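PDB 1SU1: hypothetical protein yfcE from Escherichia coli, which is of uncharacterised function but belongs to the calcineurin-like phosphoesterase superfamily and carries two zinc ions in a fold of two packed beta sheets. Local coordinates for residues Pro155-Pro168 with Leu190-Val204. Residues are numbered along the deposited sequence; the frame is centred on the assembly and turned at random.
Sequences PVAEQRGEIFHFNP and LSVIALNDQSIIAQV
Two beta hairpins, one from each sheet of the calcineurin-like beta sandwich, pack here through apolar side chains, with Phe166, Ala157 and Pro155 meeting Leu190, Val192 and Val204. Leu190 lies across one face of the Phe166 ring, its CB 3.9 Å from the ring centroid and 18° off the normal, a CH-pi contact, while CD1 reaches over CB and CG, and CD2 over the CD2-CE2 side. The ring gets there because CG stands anti to the backbone N (chi1 180°); its CZ then brings an edge to Ser191 O, 3.6 Å away. The methyls of branched Val192 part: CG2 lies between Phe166 CE1 (3.7 Å) and Asn167 O, CG1 between Pro155 CB (3.6 Å), on a rigid apolar ring, and Pro168 O. Ala157 suits one of two places where the backbones come near each other: its small CB sits 3.8 Å from Ala202 CB and 3.7 Å from Gln203 N. Beta-branched Val204 spans two partners, CB and CG1 against the Ala157 backbone and CG2 oblique to the Phe164 ring, 3.9 Å from CD1. A classic beta bulge sets Ile201 and Ala202 both opposite Val192, and Ile201 CG2 approaches Pro155 CG. Strands 156-160 and 190-194 run nearly antiparallel (156°). Backbone hydrogen bonds of Phe164 and Phe166 join strand 163-167 to strand 146-148 and its flanking residues; Val146 also touches Leu190, while strand 189-194 lies between 181-186 and 200-205 in the other sheet.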
ATOM      1  N   PRO A 155      24.338  12.160   9.387  1.00 25.45           N
ATOM      2  CA  PRO A 155      24.084  12.104  10.831  1.00 24.14           C
ATOM      3  C   PRO A 155      23.565  13.413  11.415  1.00 20.69           C
ATOM      4  O   PRO A 155      24.016  14.492  11.037  1.00 19.76           O
ATOM      5  CB  PRO A 155      25.448  11.728  11.396  1.00 26.51           C
ATOM      6  CG  PRO A 155      26.365  12.527  10.512  1.00 27.89           C
ATOM      7  CD  PRO A 155      25.786  12.259   9.121  1.00 28.40           C
ATOM      8  N   VAL A 156      22.613  13.309  12.333  1.00 17.48           N
ATOM      9  CA  VAL A 156      22.058  14.488  12.966  1.00 15.22           C
ATOM     10  C   VAL A 156      21.711  14.165  14.408  1.00 14.78           C
ATOM     11  O   VAL A 156      21.322  13.043  14.729  1.00 15.44           O
ATOM     12  CB  VAL A 156      20.768  14.983  12.221  1.00 20.35           C
ATOM     13  CG1 VAL A 156      20.164  16.174  12.945  1.00 20.82           C
ATOM     14  CG2 VAL A 156      21.105  15.364  10.784  1.00 18.45           C
ATOM     15  N   ALA A 157      21.866  15.152  15.281  1.00 15.51           N
ATOM     16  CA  ALA A 157      21.535  14.989  16.694  1.00 21.37           C
ATOM     17  C   ALA A 157      21.423  16.405  17.226  1.00 27.50           C
ATOM     18  O   ALA A 157      22.423  17.019  17.605  1.00 28.42           O
ATOM     19  CB  ALA A 157      22.639  14.223  17.430  1.00 22.60           C
ATOM     20  N   GLU A 158      20.207  16.939  17.231  1.00 30.64           N
ATOM     21  CA  GLU A 158      20.007  18.303  17.685  1.00 34.92           C
ATOM     22  C   GLU A 158      18.539  18.644  17.870  1.00 37.20           C
ATOM     23  O   GLU A 158      17.653  17.944  17.386  1.00 36.49           O
ATOM     24  CB  GLU A 158      20.604  19.274  16.666  1.00 36.66           C
ATOM     25  CG  GLU A 158      19.899  19.247  15.321  1.00 45.18           C
ATOM     26  CD  GLU A 158      20.499  20.213  14.314  1.00 52.87           C
ATOM     27  OE1 GLU A 158      20.779  21.372  14.690  1.00 57.70           O
ATOM     28  OE2 GLU A 158      20.681  19.819  13.141  1.00 56.79           O
ATOM     29  N   GLN A 159      18.292  19.737  18.576  1.00 39.79           N
ATOM     30  CA  GLN A 159      16.940  20.205  18.789  1.00 43.98           C
ATOM     31  C   GLN A 159      16.652  21.165  17.647  1.00 44.36           C
ATOM     32  O   GLN A 159      17.421  22.090  17.398  1.00 43.03           O
ATOM     33  CB  GLN A 159      16.833  20.953  20.113  1.00 48.32           C
ATOM     34  CG  GLN A 159      15.417  21.335  20.474  1.00 53.11           C
ATOM     35  CD  GLN A 159      15.371  22.416  21.523  1.00 58.00           C
ATOM     36  OE1 GLN A 159      15.688  23.578  21.249  1.00 60.51           O
ATOM     37  NE2 GLN A 159      14.986  22.044  22.739  1.00 58.66           N
ATOM     38  N   ARG A 160      15.560  20.923  16.935  1.00 45.49           N
ATOM     39  CA  ARG A 160      15.163  21.784  15.826  1.00 47.57           C
ATOM     40  C   ARG A 160      13.774  22.312  16.124  1.00 47.69           C
ATOM     41  O   ARG A 160      12.780  21.615  15.925  1.00 46.38           O
ATOM     42  CB  ARG A 160      15.155  21.001  14.516  1.00 52.14           C
ATOM     43  CG  ARG A 160      16.476  21.023  13.778  1.00 59.80           C
ATOM     44  CD  ARG A 160      16.305  21.635  12.387  1.00 66.14           C
ATOM     45  NE  ARG A 160      17.580  21.792  11.689  1.00 72.28           N
ATOM     46  CZ  ARG A 160      17.944  22.905  11.052  1.00 74.49           C
ATOM     47  NH1 ARG A 160      17.127  23.957  11.029  1.00 75.36           N
ATOM     48  NH2 ARG A 160      19.123  22.981  10.438  1.00 76.34           N
ATOM     49  N   GLY A 161      13.713  23.545  16.614  1.00 47.46           N
ATOM     50  CA  GLY A 161      12.433  24.127  16.963  1.00 47.22           C
ATOM     51  C   GLY A 161      11.984  23.600  18.312  1.00 46.52           C
ATOM     52  O   GLY A 161      12.653  23.813  19.323  1.00 46.49           O
ATOM     53  N   GLU A 162      10.863  22.885  18.323  1.00 44.82           N
ATOM     54  CA  GLU A 162      10.319  22.337  19.557  1.00 42.90           C
ATOM     55  C   GLU A 162      10.511  20.830  19.710  1.00 38.14           C
ATOM     56  O   GLU A 162      10.162  20.255  20.747  1.00 37.26           O
ATOM     57  CB  GLU A 162       8.833  22.685  19.674  1.00 48.75           C
ATOM     58  CG  GLU A 162       7.987  22.340  18.454  1.00 57.87           C
ATOM     59  CD  GLU A 162       8.283  23.224  17.245  1.00 62.93           C
ATOM     60  OE1 GLU A 162       9.285  22.972  16.539  1.00 65.05           O
ATOM     61  OE2 GLU A 162       7.511  24.178  17.004  1.00 66.40           O
ATOM     62  N   ILE A 163      11.056  20.185  18.684  1.00 33.34           N
ATOM     63  CA  ILE A 163      11.296  18.750  18.759  1.00 31.66           C
ATOM     64  C   ILE A 163      12.766  18.434  18.499  1.00 30.87           C
ATOM     65  O   ILE A 163      13.543  19.307  18.110  1.00 32.05           O
ATOM     66  CB  ILE A 163      10.435  17.954  17.742  1.00 30.66           C
ATOM     67  CG1 ILE A 163      10.732  18.428  16.318  1.00 29.20           C
ATOM     68  CG2 ILE A 163       8.953  18.105  18.080  1.00 28.55           C
ATOM     69  CD1 ILE A 163      10.279  17.454  15.243  1.00 25.67           C
ATOM     70  N   PHE A 164      13.135  17.176  18.710  1.00 27.32           N
ATOM     71  CA  PHE A 164      14.502  16.727  18.497  1.00 24.39           C
ATOM     72  C   PHE A 164      14.591  15.885  17.229  1.00 22.17           C
ATOM     73  O   PHE A 164      13.709  15.070  16.959  1.00 23.10           O
ATOM     74  CB  PHE A 164      14.965  15.869  19.681  1.00 23.93           C
ATOM     75  CG  PHE A 164      15.071  16.613  20.979  1.00 25.06           C
ATOM     76  CD1 PHE A 164      16.105  17.523  21.194  1.00 26.41           C
ATOM     77  CD2 PHE A 164      14.145  16.392  21.997  1.00 24.45           C
ATOM     78  CE1 PHE A 164      16.216  18.207  22.411  1.00 28.17           C
ATOM     79  CE2 PHE A 164      14.241  17.068  23.214  1.00 26.74           C
ATOM     80  CZ  PHE A 164      15.284  17.981  23.425  1.00 26.84           C
ATOM     81  N   HIS A 165      15.647  16.087  16.449  1.00 20.25           N
ATOM     82  CA  HIS A 165      15.875  15.292  15.242  1.00 22.93           C
ATOM     83  C   HIS A 165      17.083  14.391  15.523  1.00 24.31           C
ATOM     84  O   HIS A 165      18.089  14.848  16.092  1.00 23.89           O
ATOM     85  CB  HIS A 165      16.199  16.173  14.029  1.00 24.76           C
ATOM     86  CG  HIS A 165      15.036  16.955  13.507  1.00 31.41           C
ATOM     87  ND1 HIS A 165      15.019  17.494  12.238  1.00 33.35           N
ATOM     88  CD2 HIS A 165      13.868  17.322  14.085  1.00 31.22           C
ATOM     89  CE1 HIS A 165      13.895  18.162  12.059  1.00 32.55           C
ATOM     90  NE2 HIS A 165      13.179  18.073  13.165  1.00 32.96           N
ATOM     91  N   PHE A 166      16.989  13.123  15.128  1.00 22.42           N
ATOM     92  CA  PHE A 166      18.086  12.186  15.326  1.00 22.33           C
ATOM     93  C   PHE A 166      18.202  11.243  14.123  1.00 23.37           C
ATOM     94  O   PHE A 166      17.233  10.561  13.772  1.00 23.59           O
ATOM     95  CB  PHE A 166      17.890  11.372  16.611  1.00 19.58           C
ATOM     96  CG  PHE A 166      18.996  10.374  16.864  1.00 24.51           C
ATOM     97  CD1 PHE A 166      20.299  10.801  17.142  1.00 23.27           C
ATOM     98  CD2 PHE A 166      18.741   9.007  16.798  1.00 21.80           C
ATOM     99  CE1 PHE A 166      21.329   9.875  17.350  1.00 24.12           C
ATOM    100  CE2 PHE A 166      19.763   8.075  17.005  1.00 25.94           C
ATOM    101  CZ  PHE A 166      21.060   8.512  17.282  1.00 22.17           C
ATOM    102  N   ASN A 167      19.388  11.220  13.507  1.00 21.41           N
ATOM    103  CA  ASN A 167      19.691  10.379  12.348  1.00 21.81           C
ATOM    104  C   ASN A 167      21.075   9.748  12.563  1.00 22.32           C
ATOM    105  O   ASN A 167      22.070  10.459  12.597  1.00 20.76           O
ATOM    106  CB  ASN A 167      19.690  11.235  11.076  1.00 17.54           C
ATOM    107  CG  ASN A 167      19.856  10.410   9.805  1.00 23.15           C
ATOM    108  OD1 ASN A 167      20.408   9.299   9.824  1.00 16.53           O
ATOM    109  ND2 ASN A 167      19.387  10.971   8.674  1.00 20.08           N
ATOM    110  N   PRO A 168      21.147   8.401  12.680  1.00 24.85           N
ATOM    111  CA  PRO A 168      22.366   7.583  12.890  1.00 24.60           C
ATOM    112  C   PRO A 168      23.322   7.623  11.723  1.00 23.07           C
ATOM    113  O   PRO A 168      24.463   7.193  11.838  1.00 24.85           O
ATOM    114  CB  PRO A 168      21.843   6.151  13.048  1.00 27.00           C
ATOM    115  CG  PRO A 168      20.496   6.329  13.572  1.00 29.76           C
ATOM    116  CD  PRO A 168      19.938   7.589  12.907  1.00 25.44           C
ATOM    117  N   LEU A 190      20.937  10.673  23.042  1.00 11.53           N
ATOM    118  CA  LEU A 190      20.995  10.000  21.753  1.00 16.15           C
ATOM    119  C   LEU A 190      22.339  10.346  21.115  1.00 16.08           C
ATOM    120  O   LEU A 190      22.661  11.522  20.946  1.00 15.39           O
ATOM    121  CB  LEU A 190      19.858  10.477  20.845  1.00 17.53           C
ATOM    122  CG  LEU A 190      18.462   9.901  21.120  1.00 20.52           C
ATOM    123  CD1 LEU A 190      17.409  10.766  20.441  1.00 21.50           C
ATOM    124  CD2 LEU A 190      18.401   8.464  20.619  1.00 18.74           C
ATOM    125  N   SER A 191      23.101   9.326  20.728  1.00 16.69           N
ATOM    126  CA  SER A 191      24.428   9.558  20.144  1.00 18.50           C
ATOM    127  C   SER A 191      24.691   8.894  18.799  1.00 16.95           C
ATOM    128  O   SER A 191      24.318   7.741  18.579  1.00 16.03           O
ATOM    129  CB  SER A 191      25.521   9.070  21.115  1.00 15.93           C
ATOM    130  OG  SER A 191      25.411   9.674  22.394  1.00 16.38           O
ATOM    131  N   VAL A 192      25.356   9.628  17.913  1.00 17.05           N
ATOM    132  CA  VAL A 192      25.767   9.097  16.617  1.00 20.77           C
ATOM    133  C   VAL A 192      27.234   8.694  16.864  1.00 23.94           C
ATOM    134  O   VAL A 192      28.047   9.523  17.276  1.00 24.08           O
ATOM    135  CB  VAL A 192      25.720  10.167  15.515  1.00 20.54           C
ATOM    136  CG1 VAL A 192      26.105   9.547  14.177  1.00 24.27           C
ATOM    137  CG2 VAL A 192      24.317  10.769  15.426  1.00 21.54           C
ATOM    138  N   ILE A 193      27.562   7.431  16.611  1.00 23.79           N
ATOM    139  CA  ILE A 193      28.898   6.894  16.864  1.00 21.48           C
ATOM    140  C   ILE A 193      29.579   6.286  15.644  1.00 22.26           C
ATOM    141  O   ILE A 193      28.972   5.498  14.917  1.00 21.22           O
ATOM    142  CB  ILE A 193      28.813   5.795  17.931  1.00 19.26           C
ATOM    143  CG1 ILE A 193      28.026   6.321  19.140  1.00 16.08           C
ATOM    144  CG2 ILE A 193      30.211   5.319  18.317  1.00 21.98           C
ATOM    145  CD1 ILE A 193      27.612   5.237  20.128  1.00 13.39           C
ATOM    146  N   ALA A 194      30.847   6.635  15.430  1.00 23.33           N
ATOM    147  CA  ALA A 194      31.613   6.092  14.300  1.00 22.82           C
ATOM    148  C   ALA A 194      31.725   4.582  14.466  1.00 20.98           C
ATOM    149  O   ALA A 194      31.966   4.097  15.574  1.00 17.20           O
ATOM    150  CB  ALA A 194      33.000   6.720  14.241  1.00 23.50           C
ATOM    151  N   LEU A 195      31.517   3.847  13.375  1.00 23.47           N
ATOM    152  CA  LEU A 195      31.564   2.388  13.421  1.00 28.53           C
ATOM    153  C   LEU A 195      32.963   1.798  13.677  1.00 31.40           C
ATOM    154  O   LEU A 195      33.072   0.741  14.307  1.00 30.67           O
ATOM    155  CB  LEU A 195      31.010   1.785  12.126  1.00 28.63           C
ATOM    156  CG  LEU A 195      29.658   1.063  12.184  1.00 29.95           C
ATOM    157  CD1 LEU A 195      29.555   0.162  10.966  1.00 30.09           C
ATOM    158  CD2 LEU A 195      29.521   0.211  13.445  1.00 30.01           C
ATOM    159  N   ASN A 196      34.015   2.449  13.176  1.00 34.56           N
ATOM    160  CA  ASN A 196      35.368   1.944  13.385  1.00 38.65           C
ATOM    161  C   ASN A 196      35.949   2.387  14.737  1.00 38.11           C
ATOM    162  O   ASN A 196      36.236   1.564  15.599  1.00 38.86           O
ATOM    163  CB  ASN A 196      36.300   2.392  12.241  1.00 43.11           C
ATOM    164  CG  ASN A 196      36.145   3.867  11.882  1.00 51.43           C
ATOM    165  OD1 ASN A 196      35.989   4.718  12.755  1.00 53.98           O
ATOM    166  ND2 ASN A 196      36.213   4.173  10.584  1.00 54.41           N
ATOM    167  N   ASP A 197      36.088   3.697  14.901  1.00 37.75           N
ATOM    168  CA  ASP A 197      36.659   4.333  16.085  1.00 38.18           C
ATOM    169  C   ASP A 197      35.832   4.208  17.362  1.00 35.92           C
ATOM    170  O   ASP A 197      36.381   4.144  18.470  1.00 33.25           O
ATOM    171  CB  ASP A 197      36.835   5.828  15.805  1.00 43.27           C
ATOM    172  CG  ASP A 197      38.280   6.237  15.692  1.00 52.39           C
ATOM    173  OD1 ASP A 197      38.632   6.946  14.725  1.00 57.39           O
ATOM    174  OD2 ASP A 197      39.080   5.856  16.579  1.00 62.69           O
ATOM    175  N   GLN A 198      34.511   4.206  17.200  1.00 33.25           N
ATOM    176  CA  GLN A 198      33.566   4.196  18.323  1.00 28.99           C
ATOM    177  C   GLN A 198      33.633   5.568  18.977  1.00 26.11           C
ATOM    178  O   GLN A 198      33.375   5.721  20.161  1.00 28.50           O
ATOM    179  CB  GLN A 198      33.887   3.102  19.346  1.00 32.60           C
ATOM    180  CG  GLN A 198      32.946   1.910  19.262  1.00 40.98           C
ATOM    181  CD  GLN A 198      32.909   1.079  20.535  1.00 46.15           C
ATOM    182  OE1 GLN A 198      31.887   1.030  21.224  1.00 50.52           O
ATOM    183  NE2 GLN A 198      34.021   0.415  20.852  1.00 50.57           N
ATOM    184  N   SER A 199      33.999   6.564  18.181  1.00 23.67           N
ATOM    185  CA  SER A 199      34.093   7.930  18.659  1.00 24.68           C
ATOM    186  C   SER A 199      32.767   8.650  18.393  1.00 26.18           C
ATOM    187  O   SER A 199      32.049   8.314  17.443  1.00 24.30           O
ATOM    188  CB  SER A 199      35.242   8.661  17.962  1.00 21.68           C
ATOM    189  OG  SER A 199      35.104   8.632  16.561  1.00 21.50           O
ATOM    190  N   ILE A 200      32.459   9.638  19.235  1.00 26.70           N
ATOM    191  CA  ILE A 200      31.223  10.405  19.140  1.00 27.86           C
ATOM    192  C   ILE A 200      31.197  11.419  18.001  1.00 28.99           C
ATOM    193  O   ILE A 200      31.966  12.380  18.003  1.00 28.80           O
ATOM    194  CB  ILE A 200      30.951  11.185  20.439  1.00 27.58           C
ATOM    195  CG1 ILE A 200      31.049  10.256  21.654  1.00 22.17           C
ATOM    196  CG2 ILE A 200      29.582  11.860  20.348  1.00 24.35           C
ATOM    197  CD1 ILE A 200      30.116   9.058  21.632  1.00 26.75           C
ATOM    198  N   ILE A 201      30.292  11.216  17.045  1.00 27.29           N
ATOM    199  CA  ILE A 201      30.155  12.127  15.910  1.00 25.90           C
ATOM    200  C   ILE A 201      29.178  13.257  16.250  1.00 23.15           C
ATOM    201  O   ILE A 201      29.344  14.399  15.812  1.00 20.74           O
ATOM    202  CB  ILE A 201      29.646  11.365  14.671  1.00 30.37           C
ATOM    203  CG1 ILE A 201      30.706  10.355  14.224  1.00 28.10           C
ATOM    204  CG2 ILE A 201      29.315  12.342  13.544  1.00 31.23           C
ATOM    205  CD1 ILE A 201      30.251   9.428  13.118  1.00 29.85           C
ATOM    206  N   ALA A 202      28.162  12.934  17.045  1.00 22.51           N
ATOM    207  CA  ALA A 202      27.148  13.913  17.443  1.00 18.67           C
ATOM    208  C   ALA A 202      26.275  13.310  18.527  1.00 16.44           C
ATOM    209  O   ALA A 202      26.091  12.096  18.575  1.00 17.99           O
ATOM    210  CB  ALA A 202      26.297  14.291  16.242  1.00 19.50           C
ATOM    211  N   GLN A 203      25.756  14.146  19.417  1.00 16.50           N
ATOM    212  CA  GLN A 203      24.891  13.643  20.474  1.00 18.84           C
ATOM    213  C   GLN A 203      23.995  14.755  21.022  1.00 20.26           C
ATOM    214  O   GLN A 203      24.338  15.942  20.959  1.00 19.10           O
ATOM    215  CB  GLN A 203      25.725  13.000  21.600  1.00 19.06           C
ATOM    216  CG  GLN A 203      26.773  13.908  22.213  1.00 21.96           C
ATOM    217  CD  GLN A 203      27.646  13.220  23.285  1.00 22.98           C
ATOM    218  OE1 GLN A 203      28.463  13.871  23.928  1.00 22.90           O
ATOM    219  NE2 GLN A 203      27.458  11.913  23.483  1.00 16.56           N
ATOM    220  N   VAL A 204      22.834  14.371  21.546  1.00 20.74           N
ATOM    221  CA  VAL A 204      21.908  15.355  22.088  1.00 18.32           C
ATOM    222  C   VAL A 204      21.210  14.769  23.296  1.00 17.62           C
ATOM    223  O   VAL A 204      20.899  13.574  23.330  1.00 20.01           O
ATOM    224  CB  VAL A 204      20.856  15.790  21.010  1.00 21.56           C
ATOM    225  CG1 VAL A 204      20.004  14.593  20.584  1.00 16.52           C
ATOM    226  CG2 VAL A 204      19.980  16.917  21.544  1.00 17.13           C
TER